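Side-chain contacts in conserved exported protein (PDB 3CLW), which is of unknown function but may be a glycoside hydrolase acting on O-glycosyl bonds: residues 27-32 and 359-364; 40-45 and 110-115; 48-53 and 66-71; 116-121 and 174-179. All blocks are in the same frame, centred on the assembly; numbering follows the deposited sequence.

Overall arrangement
Going from the N terminus, the chain leaves strand 6-25 and at 27-32 opens the longest loop here, closed by interaction 1 only when 359-364 is reached, after strand 353-356. The other three contacts nest inside it. Helix 39-50 follows; interaction 2 joins it to helix 108-119, and interaction 3, nested within interaction 2, joins its C-terminal end to strand 68-71. Interaction 4 comes after both in series and ties the end of helix 108-119 to the turn leading into strand 178-182. Phe113 links the first three contacts, touching Cys30, Ile45, Leu49 and Trp68, while Phe50 against Ala117 joins interactions 3 and 4. All fall in the part of the chain belonging to glycoside hydrolase family 30, of the TIM-barrel clan.

Interaction 1. Residues 27-32 and 359-364; sequences AWRCAF and AVSLGE
Arg29 reaches across to the backbone of Val360 and lays the edge of its guanidinium group against a single carbonyl oxygen, tying the loop that leads into helix 30-36 to the short strand 360-361. The grip is side-on: NE of Arg29 donates to O of Val360 at 2.9 Å, and NH2 of Arg29 donates to the same O at 3.0 Å. The oxygen lies almost in the guanidinium plane, but the two nitrogens approach it differently. NH2 comes in the carbonyl plane, on a lone pair, while NE stands above that plane, 45° out of it. Neither bond is straight.

The arm that carries the group is bent at chi3 (-93°), which turns NE and NH2 back toward the strand. Nearer the backbone, CB of Arg29 rests on CG2 of Val360 at 3.7 Å. Beyond the carbonyl, NE of Arg29 passes CA of Ser361 at 3.6 Å, and CD of Arg29 reaches CD1 of Leu362 at 4.2 Å, the two side chains crossing at a slant. OG of Ser361 accepts from N of Gly363 in an ST turn and is also hydrogen-bonded to Asp365.

Thr358 OG1 is hydrogen-bonded to O of Val360 and makes a weak hydrogen bond with NH2 of Arg29. A cationic group that gives two hydrogen bonds to one neutral carbonyl oxygen implies a directional polar link without charge neutralisation, and it would probably polarise the Val360 peptide.

Interaction 2. Residues 40-45 and 110-115; sequences EKKEKI and QQWFMK
Lys42 passes at a slant over one face of the Trp112 indole, and its chain can be followed across the ring from the six-membered to the five-membered half. CB starts above the rim of the benzene half, 3.4 Å from CH2 of Trp112. CG is still at that end, 3.9 Å from both CH2 and CZ3 of Trp112. A bend at chi3 (67°) brings CE to 3.4 Å from CE2 of Trp112, a CH-pi contact over the pyrrole ring, and a further bend at chi4 sets the tip. NZ of Lys42 sits 3.9 Å from the centroid of that five-membered ring and only 12° off its normal, a cation-pi interaction; it is also hydrogen-bonded to O of Gly34.

Glu43 meets the indole with OE1, 4.0 Å from CZ2 of Trp112, and the same oxygen forms a salt bridge with Arg120. On the other flank, CG2 of Ile45 touches the edge of the Phe113 ring at CE2, 3.9 Å away.

The two helices, 39-50 and 108-119, cross at -56° with their local axes 11.0 Å apart, a spacing filled by these large side chains. Helix 30-36 adjoins both through Ile33, which touches Ile45 and Phe113. Phe113 also packs on Trp68 of strand 68-71, while Ile45 reaches Ile387 of strand 386-389.

Interaction 3. Residues 48-53 and 66-71; sequences LLFKRE and TNWRVN
Helix 39-50 ends where Phe50 comes closest to the other segment, its CA 7.1 Å from that of Thr66, and Lys51 is the first residue to leave helical geometry. Two consecutive residues of the last helical turn, Leu49 and Phe50, meet one side chain from the strand, Trp68, and the contact is wholly apolar.

Phe50 and Trp68 form a T-shaped pair. The Phe50 ring points its edge into one face of the indole, with the planes at 89° and the centroid of the Phe50 ring 5.1 Å from that of the six-membered ring of Trp68. The closest atom is CZ of Phe50, 3.5 Å from CD2 of Trp68 at the ring fusion, and its neighbour CE1 of Phe50 lies 3.6 Å from CE3 of Trp68. With CG anti to the backbone N (chi1 -177°), Trp68 extends its indole off the strand and presents a broad face to the helix end.

Leu49 adds a second contact farther out on the indole. Its CD1 is 3.8 Å from CH2 of Trp68 and 4.0 Å from CZ3 of Trp68, crossing the ring at a slant. CB of Leu49 also lies over the centre of the Phe50 ring, 3.6 Å above it, so Leu49 contacts both members of the aromatic pair.

Around this buried cluster, helix 108-119 brings Phe113 against Leu49, and Ala117 against Phe50. Trp68 also touches Ala24 of strand 6-25 and Phe125 of strand 125-128, placing the contact between the end of helix 39-50 and strand 68-71, which pairs in parallel with strand 125-128.

Interaction 4. Residues 116-121 and 174-179; sequences AARERG and QGFHVN
Arg118, in the last turn of helix 108-119, meets a Schellman motif: Gly175, with positive phi, ends helix 157-173 just before the chain turns toward strand 178-182. Helix 108-119 finishes in the same way, at Gly121.

Stacking comes first. The Arg118 guanidinium lies nearly flat on the ring of Phe176, planes 13° apart, and CZ of Arg118 is 3.7 Å from the ring centroid, making a cation-pi interaction. NH2 of Arg118 is the closest atom to the ring, 3.3 Å from CZ of Phe176. Arg118 leaves the helix extended at chi1 and chi2, then turns at chi3 (56°) to set the flat group over the ring.

The hydrogen bonds all leave through the guanidinium edge and so do not compete with the stack. NH1 of Arg118 donates to O of Gln174 at 2.9 Å, tilted somewhat from the carbonyl plane, and to O of Gly175 at 3.1 Å, where it stands well above that plane. These bonds fix the rotation of the group above Phe176, and O of Gly175 has a second donor in Asn123 ND2. Phe176 itself packs on Phe171 of helix 157-173.

A water joins in at the same edge. It accepts from NH2 of Arg118 at 2.9 Å and donates to O of Gln174 at 3.0 Å, so that one carbonyl oxygen is reached both directly by NH1 and through the water by NH2.

Interaction 1. Residues 27-32 and 359-364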
loop_
_atom_site.group_PDB
_atom_site.type_symbol
_atom_site.label_atom_id
_atom_site.label_comp_id
_atom_site.label_asym_id
_atom_site.label_seq_id
_atom_site.Cartn_x
_atom_site.Cartn_y
_atom_site.Cartn_z
ATOM N N ALA A 27 6.037 -3.254 8.740
ATOM C CA ALA A 27 5.964 -4.612 9.324
ATOM C C ALA A 27 7.352 -5.251 9.480
ATOM O O ALA A 27 8.230 -5.087 8.592
ATOM C CB ALA A 27 5.081 -5.483 8.499
ATOM N N TRP A 28 7.541 -5.946 10.608
ATOM C CA TRP A 28 8.687 -6.827 10.838
ATOM C C TRP A 28 10.002 -6.108 11.113
ATOM O O TRP A 28 10.541 -6.247 12.200
ATOM C CB TRP A 28 8.864 -7.832 9.711
ATOM C CG TRP A 28 7.679 -8.711 9.485
ATOM C CD1 TRP A 28 6.621 -8.954 10.347
ATOM C CD2 TRP A 28 7.415 -9.478 8.300
ATOM N NE1 TRP A 28 5.727 -9.830 9.748
ATOM C CE2 TRP A 28 6.198 -10.164 8.501
ATOM C CE3 TRP A 28 8.113 -9.674 7.101
ATOM C CZ2 TRP A 28 5.656 -11.007 7.539
ATOM C CZ3 TRP A 28 7.568 -10.554 6.143
ATOM C CH2 TRP A 28 6.362 -11.194 6.372
ATOM N N ARG A 29 10.459 -5.298 10.159
ATOM C CA ARG A 29 11.816 -4.741 10.175
ATOM C C ARG A 29 12.003 -3.402 10.867
ATOM O O ARG A 29 13.038 -3.164 11.495
ATOM C CB ARG A 29 12.401 -4.788 8.747
ATOM C CG ARG A 29 12.314 -6.235 8.260
ATOM C CD ARG A 29 12.918 -6.492 6.935
ATOM N NE ARG A 29 11.969 -6.391 5.842
ATOM C CZ ARG A 29 11.300 -7.391 5.279
ATOM N NH1 ARG A 29 11.367 -8.634 5.715
ATOM N NH2 ARG A 29 10.532 -7.110 4.253
ATOM N N CYS A 30 10.991 -2.550 10.788
ATOM C CA CYS A 30 11.042 -1.226 11.376
ATOM C C CYS A 30 11.140 -1.246 12.896
ATOM O O CYS A 30 11.709 -0.316 13.514
ATOM C CB CYS A 30 9.843 -0.382 10.892
ATOM S SG CYS A 30 10.057 0.058 9.130
ATOM N N ALA A 31 10.619 -2.309 13.505
ATOM C CA ALA A 31 10.821 -2.497 14.949
ATOM C C ALA A 31 12.332 -2.544 15.268
ATOM O O ALA A 31 12.770 -2.008 16.290
ATOM C CB ALA A 31 10.116 -3.770 15.442
ATOM N N PHE A 32 13.118 -3.170 14.393
ATOM C CA PHE A 32 14.559 -3.292 14.645
ATOM C C PHE A 32 15.285 -2.012 14.288
ATOM O O PHE A 32 16.058 -1.519 15.072
ATOM C CB PHE A 32 15.160 -4.497 13.913
ATOM C CG PHE A 32 14.659 -5.796 14.440
ATOM C CD1 PHE A 32 15.238 -6.358 15.582
ATOM C CD2 PHE A 32 13.556 -6.439 13.843
ATOM C CE1 PHE A 32 14.759 -7.564 16.104
ATOM C CE2 PHE A 32 13.092 -7.646 14.350
ATOM C CZ PHE A 32 13.690 -8.207 15.483
ATOM N N ALA A 359 8.266 -1.215 3.586
ATOM C CA ALA A 359 9.132 -0.195 2.976
ATOM C C ALA A 359 10.600 -0.688 2.772
ATOM O O ALA A 359 11.285 -0.278 1.830
ATOM C CB ALA A 359 9.112 1.044 3.831
ATOM N N VAL A 360 11.063 -1.574 3.656
ATOM C CA VAL A 360 12.430 -2.090 3.609
ATOM C C VAL A 360 12.393 -3.612 3.547
ATOM O O VAL A 360 11.393 -4.269 3.959
ATOM C CB VAL A 360 13.305 -1.599 4.814
ATOM C CG1 VAL A 360 13.341 -0.083 4.882
ATOM C CG2 VAL A 360 12.755 -2.147 6.125
ATOM N N SER A 361 13.462 -4.167 2.986
ATOM C CA SER A 361 13.546 -5.581 2.688
ATOM C C SER A 361 15.003 -5.916 2.490
ATOM O O SER A 361 15.814 -5.035 2.174
ATOM C CB SER A 361 12.794 -5.907 1.387
ATOM O OG SER A 361 12.884 -7.303 1.064
ATOM N N LEU A 362 15.334 -7.193 2.663
ATOM C CA LEU A 362 16.677 -7.675 2.357
ATOM C C LEU A 362 16.814 -7.979 0.876
ATOM O O LEU A 362 17.918 -8.090 0.372
ATOM C CB LEU A 362 17.003 -8.916 3.194
ATOM C CG LEU A 362 17.534 -8.698 4.618
ATOM C CD1 LEU A 362 16.548 -7.981 5.522
ATOM C CD2 LEU A 362 17.816 -10.058 5.178
ATOM N N GLY A 363 15.682 -8.107 0.185
ATOM C CA GLY A 363 15.652 -8.456 -1.246
ATOM C C GLY A 363 15.460 -7.208 -2.071
ATOM O O GLY A 363 15.368 -6.112 -1.509
ATOM N N GLU A 364 15.387 -7.357 -3.394
ATOM C CA GLU A 364 15.110 -6.219 -4.282
ATOM C C GLU A 364 13.645 -6.285 -4.721
ATOM O O GLU A 364 13.335 -6.557 -5.889
ATOM C CB GLU A 364 16.064 -6.160 -5.493
ATOM C CG GLU A 364 16.228 -4.728 -6.087
ATOM C CD GLU A 364 16.965 -4.671 -7.462
ATOM O OE1 GLU A 364 17.500 -5.692 -7.946
ATOM O OE2 GLU A 364 16.993 -3.592 -8.076
#

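Interaction 2. Residues 40-45 and 110-115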
loop_
_atom_site.group_PDB
_atom_site.type_symbol
_atom_site.label_atom_id
_atom_site.label_comp_id
_atom_site.label_asym_id
_atom_site.label_seq_id
_atom_site.Cartn_x
_atom_site.Cartn_y
_atom_site.Cartn_z
ATOM N N GLU A 40 21.671 8.350 12.325
ATOM C CA GLU A 40 21.753 8.977 11.013
ATOM C C GLU A 40 21.149 8.120 9.939
ATOM O O GLU A 40 20.626 8.653 8.980
ATOM C CB GLU A 40 23.187 9.308 10.632
ATOM C CG GLU A 40 23.623 10.667 11.146
ATOM C CD GLU A 40 24.970 11.131 10.550
ATOM O OE1 GLU A 40 25.863 11.508 11.355
ATOM O OE2 GLU A 40 25.141 11.105 9.291
ATOM N N LYS A 41 21.260 6.802 10.086
ATOM C CA LYS A 41 20.672 5.869 9.129
ATOM C C LYS A 41 19.122 5.790 9.237
ATOM O O LYS A 41 18.433 5.874 8.242
ATOM C CB LYS A 41 21.321 4.482 9.284
ATOM C CG LYS A 41 22.835 4.512 9.010
ATOM C CD LYS A 41 23.388 3.119 8.808
ATOM C CE LYS A 41 24.907 3.166 8.535
ATOM N NZ LYS A 41 25.468 1.827 8.705
ATOM N N LYS A 42 18.616 5.611 10.455
ATOM C CA LYS A 42 17.191 5.801 10.814
ATOM C C LYS A 42 16.575 7.051 10.145
ATOM O O LYS A 42 15.492 6.992 9.494
ATOM C CB LYS A 42 17.109 6.013 12.334
ATOM C CG LYS A 42 16.755 4.809 13.098
ATOM C CD LYS A 42 17.229 4.847 14.515
ATOM C CE LYS A 42 16.603 5.865 15.411
ATOM N NZ LYS A 42 16.540 5.303 16.797
ATOM N N GLU A 43 17.267 8.182 10.335
ATOM C CA GLU A 43 16.798 9.480 9.847
ATOM C C GLU A 43 16.765 9.530 8.347
ATOM O O GLU A 43 15.816 10.051 7.761
ATOM C CB GLU A 43 17.669 10.604 10.378
ATOM C CG GLU A 43 17.858 10.468 11.843
ATOM C CD GLU A 43 17.180 11.520 12.653
ATOM O OE1 GLU A 43 15.942 11.696 12.521
ATOM O OE2 GLU A 43 17.914 12.180 13.435
ATOM N N LYS A 44 17.818 9.005 7.738
ATOM C CA LYS A 44 17.904 8.893 6.293
ATOM C C LYS A 44 16.750 8.059 5.694
ATOM O O LYS A 44 16.166 8.451 4.694
ATOM C CB LYS A 44 19.266 8.318 5.901
ATOM C CG LYS A 44 19.421 7.904 4.425
ATOM C CD LYS A 44 19.411 9.097 3.470
ATOM C CE LYS A 44 20.499 8.905 2.366
ATOM N NZ LYS A 44 20.901 10.201 1.697
ATOM N N ILE A 45 16.470 6.899 6.284
ATOM C CA ILE A 45 15.313 6.069 5.858
ATOM C C ILE A 45 14.029 6.910 5.980
ATOM O O ILE A 45 13.305 7.064 5.012
ATOM C CB ILE A 45 15.225 4.756 6.674
ATOM C CG1 ILE A 45 16.400 3.831 6.323
ATOM C CG2 ILE A 45 13.872 4.036 6.461
ATOM C CD1 ILE A 45 16.554 2.611 7.254
ATOM N N GLN A 110 8.790 0.780 16.148
ATOM C CA GLN A 110 7.696 1.250 15.297
ATOM C C GLN A 110 7.166 2.622 15.731
ATOM O O GLN A 110 6.811 3.447 14.877
ATOM C CB GLN A 110 6.579 0.220 15.256
ATOM C CG GLN A 110 6.908 -0.992 14.452
ATOM C CD GLN A 110 5.925 -2.111 14.745
ATOM O OE1 GLN A 110 6.161 -2.912 15.650
ATOM N NE2 GLN A 110 4.809 -2.156 14.005
ATOM N N GLN A 111 7.156 2.876 17.040
ATOM C CA GLN A 111 6.755 4.194 17.531
ATOM C C GLN A 111 7.757 5.265 17.140
ATOM O O GLN A 111 7.368 6.383 16.860
ATOM C CB GLN A 111 6.525 4.210 19.036
ATOM C CG GLN A 111 5.377 3.288 19.522
ATOM C CD GLN A 111 5.166 3.419 21.003
ATOM O OE1 GLN A 111 5.012 4.517 21.516
ATOM N NE2 GLN A 111 5.188 2.318 21.705
ATOM N N TRP A 112 9.045 4.923 17.105
ATOM C CA TRP A 112 10.065 5.837 16.579
ATOM C C TRP A 112 9.703 6.274 15.145
ATOM O O TRP A 112 9.775 7.440 14.833
ATOM C CB TRP A 112 11.504 5.227 16.619
ATOM C CG TRP A 112 12.485 6.250 16.187
ATOM C CD1 TRP A 112 13.098 7.195 16.988
ATOM C CD2 TRP A 112 12.906 6.525 14.847
ATOM N NE1 TRP A 112 13.882 8.028 16.218
ATOM C CE2 TRP A 112 13.783 7.639 14.904
ATOM C CE3 TRP A 112 12.627 5.943 13.600
ATOM C CZ2 TRP A 112 14.401 8.168 13.759
ATOM C CZ3 TRP A 112 13.250 6.453 12.479
ATOM C CH2 TRP A 112 14.104 7.583 12.565
ATOM N N PHE A 113 9.377 5.313 14.280
ATOM C CA PHE A 113 8.949 5.591 12.898
ATOM C C PHE A 113 7.724 6.491 12.792
ATOM O O PHE A 113 7.685 7.398 11.960
ATOM C CB PHE A 113 8.752 4.306 12.086
ATOM C CG PHE A 113 9.972 3.875 11.407
ATOM C CD1 PHE A 113 10.873 3.017 12.043
ATOM C CD2 PHE A 113 10.282 4.386 10.166
ATOM C CE1 PHE A 113 12.060 2.671 11.438
ATOM C CE2 PHE A 113 11.454 4.037 9.546
ATOM C CZ PHE A 113 12.351 3.178 10.186
ATOM N N MET A 114 6.729 6.257 13.642
ATOM C CA MET A 114 5.570 7.194 13.738
ATOM C C MET A 114 6.042 8.612 14.036
ATOM O O MET A 114 5.645 9.558 13.360
ATOM C CB MET A 114 4.550 6.714 14.775
ATOM C CG MET A 114 3.891 5.347 14.433
ATOM S SD MET A 114 2.745 4.699 15.688
ATOM C CE MET A 114 1.450 5.923 15.571
ATOM N N LYS A 115 6.888 8.758 15.053
ATOM C CA LYS A 115 7.405 10.060 15.440
ATOM C C LYS A 115 8.220 10.726 14.323
ATOM O O LYS A 115 8.085 11.904 14.091
ATOM C CB LYS A 115 8.186 10.005 16.769
#

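Interaction 3. Residues 48-53 and 66-71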
loop_
_atom_site.group_PDB
_atom_site.type_symbol
_atom_site.label_atom_id
_atom_site.label_comp_id
_atom_site.label_asym_id
_atom_site.label_seq_id
_atom_site.Cartn_x
_atom_site.Cartn_y
_atom_site.Cartn_z
ATOM N N LEU A 48 13.745 9.341 3.130
ATOM C CA LEU A 48 13.377 8.671 1.848
ATOM C C LEU A 48 11.887 8.324 1.784
ATOM O O LEU A 48 11.296 8.323 0.714
ATOM C CB LEU A 48 14.214 7.397 1.598
ATOM C CG LEU A 48 15.724 7.607 1.266
ATOM C CD1 LEU A 48 16.563 6.370 1.606
ATOM C CD2 LEU A 48 15.940 8.038 -0.173
ATOM N N LEU A 49 11.291 8.092 2.955
ATOM C CA LEU A 49 9.897 7.628 3.051
ATOM C C LEU A 49 8.894 8.777 3.066
ATOM O O LEU A 49 7.901 8.716 2.369
ATOM C CB LEU A 49 9.730 6.784 4.309
ATOM C CG LEU A 49 10.469 5.456 4.390
ATOM C CD1 LEU A 49 10.168 4.677 5.674
ATOM C CD2 LEU A 49 10.104 4.619 3.219
ATOM N N PHE A 50 9.193 9.833 3.837
ATOM C CA PHE A 50 8.181 10.801 4.278
ATOM C C PHE A 50 8.396 12.256 3.881
ATOM O O PHE A 50 7.421 13.009 3.808
ATOM C CB PHE A 50 8.034 10.751 5.804
ATOM C CG PHE A 50 7.756 9.388 6.329
ATOM C CD1 PHE A 50 6.648 8.648 5.846
ATOM C CD2 PHE A 50 8.589 8.822 7.298
ATOM C CE1 PHE A 50 6.391 7.365 6.317
ATOM C CE2 PHE A 50 8.336 7.538 7.795
ATOM C CZ PHE A 50 7.223 6.806 7.300
ATOM N N LYS A 51 9.648 12.648 3.649
ATOM C CA LYS A 51 9.988 14.065 3.611
ATOM C C LYS A 51 9.734 14.623 2.218
ATOM O O LYS A 51 10.324 14.180 1.252
ATOM C CB LYS A 51 11.448 14.289 4.059
ATOM C CG LYS A 51 11.818 15.747 4.309
ATOM C CD LYS A 51 13.213 15.841 4.882
ATOM C CE LYS A 51 13.605 17.261 5.243
ATOM N NZ LYS A 51 14.981 17.263 5.849
ATOM N N ARG A 52 8.808 15.564 2.119
ATOM C CA ARG A 52 8.469 16.131 0.819
ATOM C C ARG A 52 9.311 17.404 0.562
ATOM O O ARG A 52 8.844 18.521 0.750
ATOM C CB ARG A 52 6.950 16.405 0.722
ATOM C CG ARG A 52 6.357 16.278 -0.688
ATOM C CD ARG A 52 6.616 17.502 -1.523
ATOM N NE ARG A 52 6.159 17.332 -2.900
ATOM C CZ ARG A 52 6.190 18.292 -3.816
ATOM N NH1 ARG A 52 6.676 19.482 -3.510
ATOM N NH2 ARG A 52 5.801 18.041 -5.053
ATOM N N GLU A 53 10.556 17.202 0.137
ATOM C CA GLU A 53 11.501 18.296 -0.135
ATOM C C GLU A 53 12.362 17.947 -1.325
ATOM O O GLU A 53 12.493 16.773 -1.715
ATOM C CB GLU A 53 12.441 18.550 1.053
ATOM C CG GLU A 53 11.740 18.759 2.377
ATOM C CD GLU A 53 11.978 20.123 2.985
ATOM O OE1 GLU A 53 11.059 20.985 2.923
ATOM O OE2 GLU A 53 13.082 20.330 3.539
ATOM N N THR A 66 2.238 9.470 2.057
ATOM C CA THR A 66 1.235 10.281 2.693
ATOM C C THR A 66 0.272 9.485 3.560
ATOM O O THR A 66 -0.719 10.034 4.045
ATOM C CB THR A 66 0.475 11.139 1.636
ATOM O OG1 THR A 66 0.183 10.331 0.505
ATOM C CG2 THR A 66 1.334 12.314 1.188
ATOM N N ASN A 67 0.548 8.196 3.722
ATOM C CA ASN A 67 -0.036 7.356 4.766
ATOM C C ASN A 67 1.101 6.436 5.213
ATOM O O ASN A 67 2.103 6.290 4.477
ATOM C CB ASN A 67 -1.231 6.546 4.237
ATOM C CG ASN A 67 -1.818 5.576 5.288
ATOM O OD1 ASN A 67 -2.437 5.985 6.275
ATOM N ND2 ASN A 67 -1.640 4.297 5.060
ATOM N N TRP A 68 0.984 5.860 6.407
ATOM C CA TRP A 68 1.974 4.872 6.914
ATOM C C TRP A 68 1.208 3.759 7.608
ATOM O O TRP A 68 0.341 4.042 8.447
ATOM C CB TRP A 68 2.958 5.526 7.894
ATOM C CG TRP A 68 4.093 4.636 8.457
ATOM C CD1 TRP A 68 4.358 4.370 9.786
ATOM C CD2 TRP A 68 5.119 3.978 7.709
ATOM N NE1 TRP A 68 5.482 3.594 9.910
ATOM C CE2 TRP A 68 5.978 3.337 8.647
ATOM C CE3 TRP A 68 5.397 3.854 6.333
ATOM C CZ2 TRP A 68 7.084 2.553 8.247
ATOM C CZ3 TRP A 68 6.510 3.083 5.931
ATOM C CH2 TRP A 68 7.337 2.441 6.894
ATOM N N ARG A 69 1.478 2.511 7.224
ATOM C CA ARG A 69 0.737 1.399 7.813
ATOM C C ARG A 69 1.530 0.781 8.986
ATOM O O ARG A 69 2.649 0.289 8.800
ATOM C CB ARG A 69 0.380 0.339 6.771
ATOM C CG ARG A 69 -0.521 0.821 5.616
ATOM C CD ARG A 69 -0.677 -0.251 4.516
ATOM N NE ARG A 69 -1.169 -1.524 5.056
ATOM C CZ ARG A 69 -2.450 -1.912 5.066
ATOM N NH1 ARG A 69 -3.422 -1.159 4.534
ATOM N NH2 ARG A 69 -2.753 -3.084 5.601
ATOM N N VAL A 70 0.935 0.826 10.179
ATOM C CA VAL A 70 1.544 0.317 11.400
ATOM C C VAL A 70 0.956 -1.060 11.807
ATOM O O VAL A 70 -0.262 -1.204 11.995
ATOM C CB VAL A 70 1.400 1.366 12.540
ATOM C CG1 VAL A 70 1.930 0.826 13.891
ATOM C CG2 VAL A 70 2.110 2.635 12.139
ATOM N N ASN A 71 1.830 -2.054 11.923
ATOM C CA ASN A 71 1.455 -3.395 12.363
ATOM C C ASN A 71 1.321 -3.450 13.883
ATOM O O ASN A 71 2.318 -3.512 14.616
ATOM C CB ASN A 71 2.505 -4.436 11.897
ATOM C CG ASN A 71 2.074 -5.891 12.179
ATOM O OD1 ASN A 71 2.910 -6.765 12.333
ATOM N ND2 ASN A 71 0.787 -6.137 12.262
#

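Interaction 4. Residues 116-121 and 174-179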
loop_
_atom_site.group_PDB
_atom_site.type_symbol
_atom_site.label_atom_id
_atom_site.label_comp_id
_atom_site.label_asym_id
_atom_site.label_seq_id
_atom_site.Cartn_x
_atom_site.Cartn_y
_atom_site.Cartn_z
ATOM N N ALA A 116 9.014 9.943 13.605
ATOM C CA ALA A 116 9.847 10.446 12.504
ATOM C C ALA A 116 9.015 10.920 11.321
ATOM O O ALA A 116 9.357 11.917 10.679
ATOM C CB ALA A 116 10.817 9.383 12.047
ATOM N N ALA A 117 7.969 10.168 11.003
ATOM C CA ALA A 117 6.990 10.554 9.987
ATOM C C ALA A 117 6.325 11.884 10.335
ATOM O O ALA A 117 6.309 12.804 9.518
ATOM C CB ALA A 117 5.925 9.450 9.821
ATOM N N ARG A 118 5.776 11.988 11.549
ATOM C CA ARG A 118 5.063 13.208 11.951
ATOM C C ARG A 118 6.011 14.411 11.867
ATOM O O ARG A 118 5.652 15.455 11.335
ATOM C CB ARG A 118 4.464 13.057 13.351
ATOM C CG ARG A 118 3.634 14.272 13.817
ATOM C CD ARG A 118 2.986 14.026 15.185
ATOM N NE ARG A 118 3.976 13.661 16.198
ATOM C CZ ARG A 118 3.674 13.286 17.438
ATOM N NH1 ARG A 118 2.402 13.198 17.810
ATOM N NH2 ARG A 118 4.644 12.966 18.298
ATOM N N GLU A 119 7.243 14.218 12.348
ATOM C CA GLU A 119 8.311 15.234 12.308
ATOM C C GLU A 119 8.545 15.772 10.908
ATOM O O GLU A 119 8.914 16.939 10.738
ATOM C CB GLU A 119 9.610 14.602 12.812
ATOM C CG GLU A 119 10.401 15.456 13.739
ATOM C CD GLU A 119 11.672 14.743 14.211
ATOM O OE1 GLU A 119 11.633 14.067 15.286
ATOM O OE2 GLU A 119 12.701 14.845 13.486
ATOM N N ARG A 120 8.345 14.907 9.910
ATOM C CA ARG A 120 8.495 15.270 8.517
ATOM C C ARG A 120 7.174 15.669 7.846
ATOM O O ARG A 120 7.089 15.756 6.611
ATOM C CB ARG A 120 9.184 14.135 7.777
ATOM C CG ARG A 120 10.646 14.025 8.166
ATOM C CD ARG A 120 11.154 12.629 8.038
ATOM N NE ARG A 120 12.572 12.547 8.370
ATOM C CZ ARG A 120 13.062 12.454 9.601
ATOM N NH1 ARG A 120 12.232 12.424 10.641
ATOM N NH2 ARG A 120 14.392 12.374 9.782
ATOM N N GLY A 121 6.153 15.931 8.662
ATOM C CA GLY A 121 4.907 16.514 8.146
ATOM C C GLY A 121 3.910 15.481 7.619
ATOM O O GLY A 121 2.988 15.829 6.894
ATOM N N GLN A 174 -1.694 10.867 21.983
ATOM C CA GLN A 174 -0.316 11.278 21.796
ATOM C C GLN A 174 -0.082 12.155 20.559
ATOM O O GLN A 174 1.053 12.450 20.229
ATOM C CB GLN A 174 0.557 10.040 21.653
ATOM C CG GLN A 174 0.401 9.071 22.770
ATOM C CD GLN A 174 1.413 9.270 23.817
ATOM O OE1 GLN A 174 1.298 10.153 24.674
ATOM N NE2 GLN A 174 2.458 8.448 23.757
ATOM N N GLY A 175 -1.131 12.538 19.853
ATOM C CA GLY A 175 -0.977 13.410 18.715
ATOM C C GLY A 175 -0.776 12.727 17.375
ATOM O O GLY A 175 -0.401 13.390 16.399
ATOM N N PHE A 176 -1.034 11.418 17.294
ATOM C CA PHE A 176 -0.925 10.734 16.011
ATOM C C PHE A 176 -2.322 10.516 15.362
ATOM O O PHE A 176 -3.228 9.991 16.004
ATOM C CB PHE A 176 -0.148 9.423 16.139
ATOM C CG PHE A 176 1.272 9.586 16.669
ATOM C CD1 PHE A 176 1.558 9.338 18.022
ATOM C CD2 PHE A 176 2.311 9.977 15.827
ATOM C CE1 PHE A 176 2.870 9.457 18.526
ATOM C CE2 PHE A 176 3.629 10.092 16.321
ATOM C CZ PHE A 176 3.895 9.851 17.672
ATOM N N HIS A 177 -2.516 10.939 14.113
ATOM C CA HIS A 177 -3.861 10.804 13.479
ATOM C C HIS A 177 -3.989 9.407 12.917
ATOM O O HIS A 177 -3.701 9.172 11.769
ATOM C CB HIS A 177 -4.135 11.852 12.401
ATOM C CG HIS A 177 -3.994 13.259 12.891
ATOM N ND1 HIS A 177 -3.655 14.308 12.064
ATOM C CD2 HIS A 177 -4.106 13.785 14.136
ATOM C CE1 HIS A 177 -3.587 15.422 12.770
ATOM N NE2 HIS A 177 -3.860 15.133 14.030
ATOM N N VAL A 178 -4.348 8.474 13.779
ATOM C CA VAL A 178 -4.653 7.126 13.366
ATOM C C VAL A 178 -6.068 7.187 12.819
ATOM O O VAL A 178 -7.043 7.227 13.578
ATOM C CB VAL A 178 -4.604 6.176 14.560
ATOM C CG1 VAL A 178 -4.944 4.731 14.109
ATOM C CG2 VAL A 178 -3.233 6.301 15.255
ATOM N N ASN A 179 -6.170 7.228 11.493
ATOM C CA ASN A 179 -7.454 7.450 10.849
ATOM C C ASN A 179 -8.163 6.179 10.380
ATOM O O ASN A 179 -9.345 6.224 10.024
ATOM C CB ASN A 179 -7.277 8.424 9.687
ATOM C CG ASN A 179 -6.722 9.765 10.140
ATOM O OD1 ASN A 179 -7.106 10.284 11.199
ATOM N ND2 ASN A 179 -5.804 10.323 9.356
HETATM O O HOH W 1 3.884 12.069 20.992
#